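Acyl-CoA dehydrogenase domain protein Tcur3481 (Thermomonospora curvata, PDB 6WY9) probably acts as an FAD-dependent acyl-CoA dehydrogenase, a flavoprotein that oxidises acyl-CoA thioesters. Local coordinates at residues L68-R80 / V222-S236. Sequence-based numbering, arbitrary orientation.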
loop_
_atom_site.group_PDB
_atom_site.type_symbol
_atom_site.label_atom_id
_atom_site.label_comp_id
_atom_site.label_asym_id
_atom_site.label_seq_id
_atom_site.Cartn_x
_atom_site.Cartn_y
_atom_site.Cartn_z
ATOM N N LEU B 68 -10.033 -31.507 -6.595
ATOM C CA LEU B 68 -10.064 -30.082 -6.299
ATOM C C LEU B 68 -9.510 -29.265 -7.460
ATOM O O LEU B 68 -10.027 -28.179 -7.739
ATOM C CB LEU B 68 -9.307 -29.816 -4.995
ATOM C CG LEU B 68 -9.274 -28.372 -4.462
ATOM C CD1 LEU B 68 -10.665 -27.752 -4.184
ATOM C CD2 LEU B 68 -8.352 -28.282 -3.236
ATOM N N GLY B 69 -8.526 -29.797 -8.192
ATOM C CA GLY B 69 -7.992 -29.080 -9.351
ATOM C C GLY B 69 -9.036 -28.783 -10.408
ATOM O O GLY B 69 -9.120 -27.655 -10.933
ATOM N N ALA B 70 -9.825 -29.800 -10.776
ATOM C CA ALA B 70 -10.893 -29.578 -11.747
ATOM C C ALA B 70 -11.910 -28.578 -11.201
ATOM O O ALA B 70 -12.402 -27.708 -11.937
ATOM C CB ALA B 70 -11.585 -30.906 -12.104
ATOM N N LEU B 71 -12.250 -28.696 -9.913
ATOM C CA LEU B 71 -13.167 -27.734 -9.329
ATOM C C LEU B 71 -12.618 -26.315 -9.481
ATOM O O LEU B 71 -13.330 -25.395 -9.909
ATOM C CB LEU B 71 -13.416 -28.060 -7.854
ATOM C CG LEU B 71 -14.305 -26.993 -7.194
ATOM C CD1 LEU B 71 -15.653 -26.827 -7.933
ATOM C CD2 LEU B 71 -14.482 -27.250 -5.674
ATOM N N CYS B 72 -11.332 -26.136 -9.202
ATOM C CA CYS B 72 -10.765 -24.786 -9.281
ATOM C C CYS B 72 -10.746 -24.268 -10.720
ATOM O O CYS B 72 -10.933 -23.066 -10.952
ATOM C CB CYS B 72 -9.377 -24.777 -8.666
ATOM S SG CYS B 72 -9.460 -24.899 -6.815
ATOM N N VAL B 73 -10.522 -25.148 -11.702
ATOM C CA VAL B 73 -10.556 -24.715 -13.096
ATOM C C VAL B 73 -11.955 -24.238 -13.445
ATOM O O VAL B 73 -12.137 -23.172 -14.042
ATOM C CB VAL B 73 -10.079 -25.856 -14.026
ATOM C CG1 VAL B 73 -10.339 -25.552 -15.493
ATOM C CG2 VAL B 73 -8.603 -26.093 -13.827
ATOM N N LEU B 74 -12.970 -25.002 -13.030
ATOM C CA LEU B 74 -14.350 -24.597 -13.284
ATOM C C LEU B 74 -14.706 -23.293 -12.563
ATOM O O LEU B 74 -15.376 -22.428 -13.141
ATOM C CB LEU B 74 -15.306 -25.709 -12.860
ATOM C CG LEU B 74 -16.801 -25.413 -12.940
ATOM C CD1 LEU B 74 -17.289 -25.241 -14.413
ATOM C CD2 LEU B 74 -17.602 -26.520 -12.226
ATOM N N LEU B 75 -14.309 -23.148 -11.287
ATOM C CA LEU B 75 -14.644 -21.937 -10.535
ATOM C C LEU B 75 -13.955 -20.707 -11.110
ATOM O O LEU B 75 -14.489 -19.586 -11.026
ATOM C CB LEU B 75 -14.260 -22.103 -9.040
ATOM C CG LEU B 75 -15.117 -23.143 -8.297
ATOM C CD1 LEU B 75 -14.729 -23.257 -6.809
ATOM C CD2 LEU B 75 -16.636 -22.845 -8.484
ATOM N N GLU B 76 -12.723 -20.880 -11.596
ATOM C CA GLU B 76 -12.024 -19.752 -12.172
ATOM C C GLU B 76 -12.737 -19.265 -13.434
ATOM O O GLU B 76 -12.932 -18.052 -13.620
ATOM C CB GLU B 76 -10.564 -20.119 -12.458
ATOM C CG GLU B 76 -9.820 -18.973 -13.115
ATOM C CD GLU B 76 -8.347 -19.272 -13.434
ATOM O OE1 GLU B 76 -7.861 -20.390 -13.159
ATOM O OE2 GLU B 76 -7.672 -18.366 -13.974
ATOM N N GLU B 77 -13.145 -20.180 -14.313
ATOM C CA GLU B 77 -13.962 -19.741 -15.449
ATOM C C GLU B 77 -15.264 -19.115 -14.993
ATOM O O GLU B 77 -15.746 -18.169 -15.618
ATOM C CB GLU B 77 -14.312 -20.896 -16.396
ATOM C CG GLU B 77 -13.267 -21.157 -17.392
ATOM C CD GLU B 77 -12.836 -19.930 -18.201
ATOM O OE1 GLU B 77 -13.641 -19.184 -18.826
ATOM O OE2 GLU B 77 -11.636 -19.758 -18.232
ATOM N N GLN B 78 -15.900 -19.680 -13.969
ATOM C CA GLN B 78 -17.136 -19.070 -13.499
ATOM C C GLN B 78 -16.906 -17.622 -13.072
ATOM O O GLN B 78 -17.667 -16.721 -13.457
ATOM C CB GLN B 78 -17.757 -19.871 -12.355
ATOM C CG GLN B 78 -18.854 -19.031 -11.695
ATOM C CD GLN B 78 -19.359 -19.565 -10.394
ATOM O OE1 GLN B 78 -18.645 -20.268 -9.647
ATOM N NE2 GLN B 78 -20.588 -19.193 -10.061
ATOM N N GLY B 79 -15.852 -17.365 -12.285
ATOM C CA GLY B 79 -15.590 -15.992 -11.866
ATOM C C GLY B 79 -15.265 -15.064 -13.021
ATOM O O GLY B 79 -15.619 -13.879 -12.996
ATOM N N ARG B 80 -14.607 -15.585 -14.063
ATOM C CA ARG B 80 -14.312 -14.753 -15.233
ATOM C C ARG B 80 -15.566 -14.121 -15.834
ATOM O O ARG B 80 -15.495 -13.054 -16.462
ATOM C CB ARG B 80 -13.627 -15.603 -16.287
ATOM C CG ARG B 80 -12.243 -15.230 -16.568
ATOM C CD ARG B 80 -11.656 -16.243 -17.509
ATOM N NE ARG B 80 -10.224 -16.353 -17.306
ATOM C CZ ARG B 80 -9.623 -17.368 -16.696
ATOM N NH1 ARG B 80 -10.324 -18.407 -16.228
ATOM N NH2 ARG B 80 -8.299 -17.349 -16.571
ATOM N N VAL B 222 -10.713 -26.343 1.878
ATOM C CA VAL B 222 -11.212 -26.473 0.513
ATOM C C VAL B 222 -12.034 -25.255 0.120
ATOM O O VAL B 222 -11.915 -24.749 -1.003
ATOM C CB VAL B 222 -12.037 -27.760 0.372
ATOM C CG1 VAL B 222 -12.828 -27.741 -0.975
ATOM C CG2 VAL B 222 -11.142 -28.974 0.506
ATOM N N ALA B 223 -12.910 -24.788 1.020
ATOM C CA ALA B 223 -13.734 -23.613 0.706
ATOM C C ALA B 223 -12.873 -22.373 0.479
ATOM O O ALA B 223 -13.171 -21.550 -0.402
ATOM C CB ALA B 223 -14.722 -23.331 1.838
ATOM N N ARG B 224 -11.841 -22.195 1.313
ATOM C CA ARG B 224 -10.916 -21.076 1.117
ATOM C C ARG B 224 -10.257 -21.157 -0.255
ATOM O O ARG B 224 -10.107 -20.135 -0.960
ATOM C CB ARG B 224 -9.849 -21.070 2.219
ATOM C CG ARG B 224 -10.378 -20.635 3.620
ATOM C CD ARG B 224 -9.311 -20.699 4.734
ATOM N NE ARG B 224 -9.818 -20.195 6.039
ATOM C CZ ARG B 224 -9.790 -20.870 7.190
ATOM N NH1 ARG B 224 -9.284 -22.114 7.234
ATOM N NH2 ARG B 224 -10.273 -20.304 8.315
ATOM N N THR B 225 -9.810 -22.364 -0.623
ATOM C CA THR B 225 -9.161 -22.591 -1.911
ATOM C C THR B 225 -10.144 -22.334 -3.044
ATOM O O THR B 225 -9.824 -21.653 -4.016
ATOM C CB THR B 225 -8.607 -24.024 -1.945
ATOM O OG1 THR B 225 -7.689 -24.199 -0.856
ATOM C CG2 THR B 225 -7.889 -24.325 -3.245
ATOM N N ALA B 226 -11.369 -22.847 -2.904
ATOM C CA ALA B 226 -12.382 -22.656 -3.932
ATOM C C ALA B 226 -12.741 -21.173 -4.095
ATOM O O ALA B 226 -12.913 -20.684 -5.222
ATOM C CB ALA B 226 -13.621 -23.503 -3.568
ATOM N N LEU B 227 -12.906 -20.454 -2.979
ATOM C CA LEU B 227 -13.211 -19.038 -3.084
ATOM C C LEU B 227 -12.069 -18.314 -3.780
ATOM O O LEU B 227 -12.296 -17.402 -4.567
ATOM C CB LEU B 227 -13.460 -18.427 -1.683
ATOM C CG LEU B 227 -14.813 -18.799 -1.055
ATOM C CD1 LEU B 227 -14.755 -18.640 0.545
ATOM C CD2 LEU B 227 -15.934 -17.949 -1.693
ATOM N N ALA B 228 -10.832 -18.690 -3.470
ATOM C CA ALA B 228 -9.709 -18.075 -4.166
ATOM C C ALA B 228 -9.754 -18.386 -5.657
ATOM O O ALA B 228 -9.396 -17.531 -6.468
ATOM C CB ALA B 228 -8.397 -18.516 -3.551
ATOM N N ALA B 229 -10.240 -19.574 -6.052
ATOM C CA ALA B 229 -10.345 -19.847 -7.491
ATOM C C ALA B 229 -11.336 -18.898 -8.169
ATOM O O ALA B 229 -11.064 -18.364 -9.259
ATOM C CB ALA B 229 -10.735 -21.312 -7.740
ATOM N N VAL B 230 -12.498 -18.674 -7.541
ATOM C CA VAL B 230 -13.485 -17.761 -8.130
ATOM C C VAL B 230 -12.891 -16.360 -8.217
ATOM O O VAL B 230 -13.031 -15.653 -9.227
ATOM C CB VAL B 230 -14.781 -17.757 -7.288
ATOM C CG1 VAL B 230 -15.819 -16.772 -7.893
ATOM C CG2 VAL B 230 -15.341 -19.183 -7.120
ATOM N N GLN B 231 -12.215 -15.941 -7.148
ATOM C CA GLN B 231 -11.666 -14.597 -7.117
ATOM C C GLN B 231 -10.628 -14.431 -8.208
ATOM O O GLN B 231 -10.509 -13.358 -8.812
ATOM C CB GLN B 231 -11.035 -14.309 -5.743
ATOM C CG GLN B 231 -10.643 -12.820 -5.543
ATOM C CD GLN B 231 -11.843 -11.974 -5.190
ATOM O OE1 GLN B 231 -12.914 -12.115 -5.799
ATOM N NE2 GLN B 231 -11.684 -11.089 -4.194
ATOM N N LEU B 232 -9.794 -15.443 -8.400
ATOM C CA LEU B 232 -8.840 -15.348 -9.499
ATOM C C LEU B 232 -9.571 -15.065 -10.810
ATOM O O LEU B 232 -9.127 -14.224 -11.603
ATOM C CB LEU B 232 -8.036 -16.644 -9.605
ATOM C CG LEU B 232 -7.049 -16.743 -10.793
ATOM C CD1 LEU B 232 -5.906 -15.615 -10.735
ATOM C CD2 LEU B 232 -6.465 -18.166 -10.761
ATOM N N GLY B 233 -10.687 -15.768 -11.065
ATOM C CA GLY B 233 -11.413 -15.550 -12.306
ATOM C C GLY B 233 -12.063 -14.174 -12.355
ATOM O O GLY B 233 -12.004 -13.476 -13.377
ATOM N N VAL B 234 -12.649 -13.735 -11.236
ATOM C CA VAL B 234 -13.193 -12.377 -11.179
ATOM C C VAL B 234 -12.117 -11.352 -11.528
ATOM O O VAL B 234 -12.346 -10.434 -12.321
ATOM C CB VAL B 234 -13.799 -12.079 -9.795
ATOM C CG1 VAL B 234 -14.204 -10.589 -9.713
ATOM C CG2 VAL B 234 -15.042 -13.026 -9.538
ATOM N N ALA B 235 -10.953 -11.444 -10.891
ATOM C CA ALA B 235 -9.946 -10.404 -11.116
ATOM C C ALA B 235 -9.440 -10.447 -12.553
ATOM O O ALA B 235 -9.208 -9.400 -13.165
ATOM C CB ALA B 235 -8.769 -10.562 -10.138
ATOM N N SER B 236 -9.236 -11.658 -13.089
ATOM C CA SER B 236 -8.774 -11.817 -14.460
ATOM C C SER B 236 -9.774 -11.212 -15.441
ATOM O O SER B 236 -9.394 -10.493 -16.372
ATOM C CB SER B 236 -8.569 -13.313 -14.771
ATOM O OG SER B 236 -7.540 -13.843 -13.942
#
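The Arg80 guanidinium meets Ser236 CB obliquely, its NE 4.3 Å from that carbon, while Glu77 CA of its own helix lies at its edge, in plane. Its NH1 makes a salt bridge to Glu77 OE2 and its NH2 a second to Glu76 OE2, whose hydrogen bond is weak. The Glu76 carboxylate reaches Leu232, with OE2 3.4 Å from CD2; CG anti to the backbone N (chi1 178°) and an extended chain beyond it carry the acid across Gly233. Here the backbones touch. Arg80 and Gly233 CA atoms are 4.2 Å apart, and with no side chain on Gly79 or Gly233 the two main chains meet directly, Gly79 C lying 3.4 Å from Gly233 C. No classical hydrogen bond joins the helices; CA-H...O contacts do, among them Gly233 CA to Glu76 O at 3.2 Å. Toward the N-terminal ends the helices diverge, crossing at -37°, and side chains fill the gap: Leu75 CD1 presses tightly on Ala226 CB (3.4 Å), Cys72 SG rests against Thr225 CG2, and Leu68 CD1 passes Val222 CG1. The pair thus ties the N-terminal helical domain to long helix 215-248 of the C-terminal one, flanked by helices 5-23, 87-100 and 330-340.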